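Local coordinates for protein Atg1 tMIT (Kluyveromyces marxianus, PDB 4P1N) that acts, as the full-length enzyme, as a serine/threonine protein kinase required for autophagosome formation and for cytoplasm-to-vacuole transport, at residues K20-V23 / M24-A28; F150-C153 / L154-E158. All blocks are in the same frame, centred on the assembly; numbering follows the deposited sequence.

Contact 1: K20-V23 / M24-A28; sequences KAFV and MYSFA
Ser26 grips the carbonyl oxygen of Phe22 twice, through its backbone and through its hydroxyl. The amide bond, Ser26 N to Phe22 O, is 2.9 Å long, and the hydroxyl bond, from Ser26 OG to Phe22 O, is 2.7 Å, with OG as the donor. The two donors reach the oxygen from opposite faces of the carbonyl plane, OG standing well above it. The chi1 of -45° sets OG beside the backbone N of its own residue and turns it back toward the preceding turn, where a helical serine can bond the carbonyl four residues earlier. In the same position OG lies over one face of the Phe22 ring, displaced toward the rim, with CE2 of Phe22 3.4 Å from OG of Ser26.

The amides on either side of Ser26 are satisfied by ordinary i to i+4 helical bonds. Tyr25 N meets Ala21 O at 2.7 Å with an N-H...O angle of 167°, whereas Phe27 N to Val23 O is longer, 3.2 Å. Met24 N is taken by Lys20 O, and the phenol OH of Tyr25 probably hydrogen-bonds OE2 of Glu152.

Around this turn of helix 10-33, Val23 and Met24 touch helix 209-227, Ala21 and Phe27 pack on helix 95-129, and Phe22 and Tyr25 face helix 137-170.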
loop_
_atom_site.group_PDB
_atom_site.type_symbol
_atom_site.label_atom_id
_atom_site.label_comp_id
_atom_site.label_asym_id
_atom_site.label_seq_id
_atom_site.Cartn_x
_atom_site.Cartn_y
_atom_site.Cartn_z
ATOM N N LYS B 20 8.323 -1.211 -8.123
ATOM C CA LYS B 20 9.711 -1.182 -7.707
ATOM C C LYS B 20 9.912 -1.199 -6.188
ATOM O O LYS B 20 10.786 -1.940 -5.668
ATOM C CB LYS B 20 10.381 0.071 -8.287
ATOM C CG LYS B 20 10.545 0.007 -9.805
ATOM C CD LYS B 20 10.924 1.348 -10.435
ATOM C CE LYS B 20 10.951 1.196 -11.945
ATOM N NZ LYS B 20 11.188 2.510 -12.569
ATOM N N ALA B 21 9.129 -0.394 -5.468
ATOM C CA ALA B 21 9.222 -0.383 -4.001
ATOM C C ALA B 21 8.831 -1.742 -3.466
ATOM O O ALA B 21 9.525 -2.343 -2.636
ATOM C CB ALA B 21 8.334 0.712 -3.417
ATOM N N PHE B 22 7.794 -2.318 -4.036
ATOM C CA PHE B 22 7.317 -3.607 -3.543
ATOM C C PHE B 22 8.370 -4.696 -3.667
ATOM O O PHE B 22 8.592 -5.483 -2.763
ATOM C CB PHE B 22 6.038 -4.036 -4.306
ATOM C CG PHE B 22 5.535 -5.375 -3.872
ATOM C CD1 PHE B 22 4.738 -5.489 -2.741
ATOM C CD2 PHE B 22 5.940 -6.547 -4.528
ATOM C CE1 PHE B 22 4.279 -6.729 -2.318
ATOM C CE2 PHE B 22 5.467 -7.793 -4.128
ATOM C CZ PHE B 22 4.671 -7.902 -2.998
ATOM N N VAL B 23 8.993 -4.772 -4.836
ATOM C CA VAL B 23 9.981 -5.802 -5.099
ATOM C C VAL B 23 11.211 -5.649 -4.184
ATOM O O VAL B 23 11.773 -6.603 -3.679
ATOM C CB VAL B 23 10.336 -5.765 -6.612
ATOM C CG1 VAL B 23 11.600 -6.480 -6.891
ATOM C CG2 VAL B 23 9.209 -6.412 -7.417
ATOM N N MET B 24 11.596 -4.423 -3.919
ATOM C CA MET B 24 12.716 -4.155 -3.052
ATOM C C MET B 24 12.335 -4.441 -1.576
ATOM O O MET B 24 13.091 -5.044 -0.801
ATOM C CB MET B 24 13.173 -2.703 -3.295
ATOM C CG MET B 24 14.594 -2.415 -2.858
ATOM S SD MET B 24 15.814 -3.449 -3.696
ATOM C CE MET B 24 15.301 -3.281 -5.320
ATOM N N TYR B 25 11.150 -4.009 -1.186
ATOM C CA TYR B 25 10.671 -4.264 0.140
ATOM C C TYR B 25 10.606 -5.761 0.406
ATOM O O TYR B 25 11.014 -6.212 1.503
ATOM C CB TYR B 25 9.326 -3.578 0.349
ATOM C CG TYR B 25 8.508 -4.064 1.523
ATOM C CD1 TYR B 25 8.679 -3.529 2.754
ATOM C CD2 TYR B 25 7.514 -5.075 1.371
ATOM C CE1 TYR B 25 7.969 -3.973 3.830
ATOM C CE2 TYR B 25 6.764 -5.515 2.458
ATOM C CZ TYR B 25 6.969 -4.944 3.676
ATOM O OH TYR B 25 6.251 -5.342 4.789
ATOM N N SER B 26 10.074 -6.526 -0.550
ATOM C CA SER B 26 9.940 -7.987 -0.344
ATOM C C SER B 26 11.339 -8.646 -0.237
ATOM O O SER B 26 11.515 -9.605 0.479
ATOM C CB SER B 26 9.158 -8.667 -1.467
ATOM O OG SER B 26 7.984 -7.942 -1.811
ATOM N N PHE B 27 12.328 -8.111 -0.939
ATOM C CA PHE B 27 13.713 -8.606 -0.836
ATOM C C PHE B 27 14.230 -8.266 0.540
ATOM O O PHE B 27 14.700 -9.145 1.239
ATOM C CB PHE B 27 14.560 -8.031 -1.994
ATOM C CG PHE B 27 15.969 -8.575 -2.124
ATOM C CD1 PHE B 27 16.359 -9.805 -1.593
ATOM C CD2 PHE B 27 16.905 -7.853 -2.866
ATOM C CE1 PHE B 27 17.667 -10.292 -1.777
ATOM C CE2 PHE B 27 18.193 -8.327 -3.067
ATOM C CZ PHE B 27 18.576 -9.564 -2.529
ATOM N N ALA B 28 14.106 -7.020 0.977
ATOM C CA ALA B 28 14.460 -6.674 2.363
ATOM C C ALA B 28 13.811 -7.571 3.404
ATOM O O ALA B 28 14.470 -7.989 4.383
ATOM C CB ALA B 28 14.133 -5.223 2.694
#

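Contact 2: F150-C153 / L154-E158; sequences FNEC and LDKAE
Lys156 lies alongside Glu152, the two chains pointing the same way from successive turns of helix 137-170. Its CB and CG each pass 3.6 Å from the carbonyl oxygen, O, of Glu152, which also accepts the amide of Lys156 in a nearly straight bond with an N-H...O angle of 173°. With chi1 at -72° the lysine chain starts beside its own backbone N, and from CG onward it is fully extended. CD stays near the same carbonyl, 4.1 Å from Glu152 O. CE then reaches the acid, 3.7 Å from Glu152 OE2, and NZ closes a salt bridge of 2.7 Å to that OE2. The oxygen uses its anti lone pair, the one directed away from OE1.

The carboxylate has further partners: OE2 is probably hydrogen-bonded to the phenol OH of Tyr25, and OE1 forms a salt bridge with Arg149. NZ has a second acid partner in Glu29, and two carboxylates near it would be expected to favour its charged form.

On another side of the helix, CE1 of Phe150 approaches CD1 of Leu154 at 4.3 Å, an apolar contact. Phe150 and Leu154 also pack against a chain of another protein, while Cys153 and Ala157 turn to helix 95-129. An i to i+4 glutamate-lysine pair is a classic intrahelical salt bridge, placed here where helix 137-170 meets helix 10-33 in the first MIT domain.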
loop_
_atom_site.group_PDB
_atom_site.type_symbol
_atom_site.label_atom_id
_atom_site.label_comp_id
_atom_site.label_asym_id
_atom_site.label_seq_id
_atom_site.Cartn_x
_atom_site.Cartn_y
_atom_site.Cartn_z
ATOM N N PHE B 150 6.702 3.251 3.881
ATOM C CA PHE B 150 7.766 4.177 4.260
ATOM C C PHE B 150 7.991 4.115 5.770
ATOM O O PHE B 150 9.114 3.938 6.197
ATOM C CB PHE B 150 7.411 5.583 3.792
ATOM C CG PHE B 150 8.493 6.578 3.966
ATOM C CD1 PHE B 150 8.689 7.182 5.175
ATOM C CD2 PHE B 150 9.315 6.893 2.922
ATOM C CE1 PHE B 150 9.708 8.095 5.357
ATOM C CE2 PHE B 150 10.344 7.831 3.079
ATOM C CZ PHE B 150 10.532 8.431 4.300
ATOM N N ASN B 151 6.925 4.211 6.570
ATOM C CA ASN B 151 7.023 4.187 8.042
ATOM C C ASN B 151 7.483 2.851 8.565
ATOM O O ASN B 151 8.325 2.796 9.448
ATOM C CB ASN B 151 5.678 4.550 8.695
ATOM C CG ASN B 151 5.309 5.992 8.427
ATOM O OD1 ASN B 151 6.186 6.803 8.185
ATOM N ND2 ASN B 151 4.041 6.321 8.478
ATOM N N GLU B 152 6.945 1.777 8.005
ATOM C CA GLU B 152 7.459 0.444 8.297
ATOM C C GLU B 152 8.967 0.280 7.948
ATOM O O GLU B 152 9.758 -0.201 8.781
ATOM C CB GLU B 152 6.623 -0.618 7.570
ATOM C CG GLU B 152 7.088 -2.050 7.814
ATOM C CD GLU B 152 6.349 -3.068 6.952
ATOM O OE1 GLU B 152 5.393 -2.691 6.237
ATOM O OE2 GLU B 152 6.734 -4.247 6.990
ATOM N N CYS B 153 9.372 0.651 6.731
ATOM C CA CYS B 153 10.785 0.489 6.323
ATOM C C CYS B 153 11.732 1.296 7.220
ATOM O O CYS B 153 12.870 0.843 7.568
ATOM C CB CYS B 153 10.995 0.892 4.854
ATOM S SG CYS B 153 10.235 -0.315 3.755
ATOM N N LEU B 154 11.299 2.511 7.517
ATOM C CA LEU B 154 12.048 3.381 8.375
ATOM C C LEU B 154 12.193 2.770 9.789
ATOM O O LEU B 154 13.290 2.801 10.349
ATOM C CB LEU B 154 11.382 4.739 8.486
ATOM C CG LEU B 154 12.217 5.998 8.303
ATOM C CD1 LEU B 154 11.559 7.064 9.145
ATOM C CD2 LEU B 154 13.697 5.862 8.654
ATOM N N ASP B 155 11.098 2.255 10.378
ATOM C CA ASP B 155 11.212 1.616 11.698
ATOM C C ASP B 155 12.153 0.416 11.688
ATOM O O ASP B 155 12.992 0.270 12.586
ATOM C CB ASP B 155 9.859 1.187 12.244
ATOM C CG ASP B 155 8.983 2.370 12.628
ATOM O OD1 ASP B 155 9.475 3.522 12.617
ATOM O OD2 ASP B 155 7.792 2.146 12.924
ATOM N N LYS B 156 12.020 -0.439 10.681
ATOM C CA LYS B 156 12.910 -1.580 10.525
ATOM C C LYS B 156 14.381 -1.210 10.288
ATOM O O LYS B 156 15.298 -1.828 10.877
ATOM C CB LYS B 156 12.387 -2.539 9.466
ATOM C CG LYS B 156 11.175 -3.273 9.976
ATOM C CD LYS B 156 10.514 -4.190 8.972
ATOM C CE LYS B 156 9.250 -4.828 9.607
ATOM N NZ LYS B 156 8.461 -5.567 8.566
ATOM N N ALA B 157 14.621 -0.218 9.443
ATOM C CA ALA B 157 15.987 0.236 9.198
ATOM C C ALA B 157 16.628 0.845 10.462
ATOM O O ALA B 157 17.803 0.626 10.708
ATOM C CB ALA B 157 16.026 1.249 8.083
ATOM N N GLU B 158 15.869 1.608 11.247
ATOM C CA GLU B 158 16.389 2.170 12.498
ATOM C C GLU B 158 16.707 1.063 13.493
ATOM O O GLU B 158 17.741 1.082 14.172
ATOM C CB GLU B 158 15.402 3.139 13.152
ATOM C CG GLU B 158 15.292 4.509 12.501
ATOM C CD GLU B 158 16.496 5.411 12.773
ATOM O OE1 GLU B 158 17.560 4.928 13.240
ATOM O OE2 GLU B 158 16.379 6.628 12.505
#

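In the fold
From the N terminus, the chain first runs through helix 10-33, which carries contact 1, then along helix 95-129, and reaches contact 2 in helix 137-170. Each contact spans successive turns of one helix and closes no loop; they follow in series, neither nesting nor crossing, with centres about 13 Å apart. They nevertheless meet in space: OH of Tyr25 lies 2.5 Å from OE2 of Glu152, a probable hydrogen bond, and CD1 of Tyr25 packs 3.7 Å from SG of Cys153. Helix 95-129 touches both contacts, so that all three helices in the first MIT domain range pack together, while contact 1 also reaches helices 184-204 and 209-227 in the second.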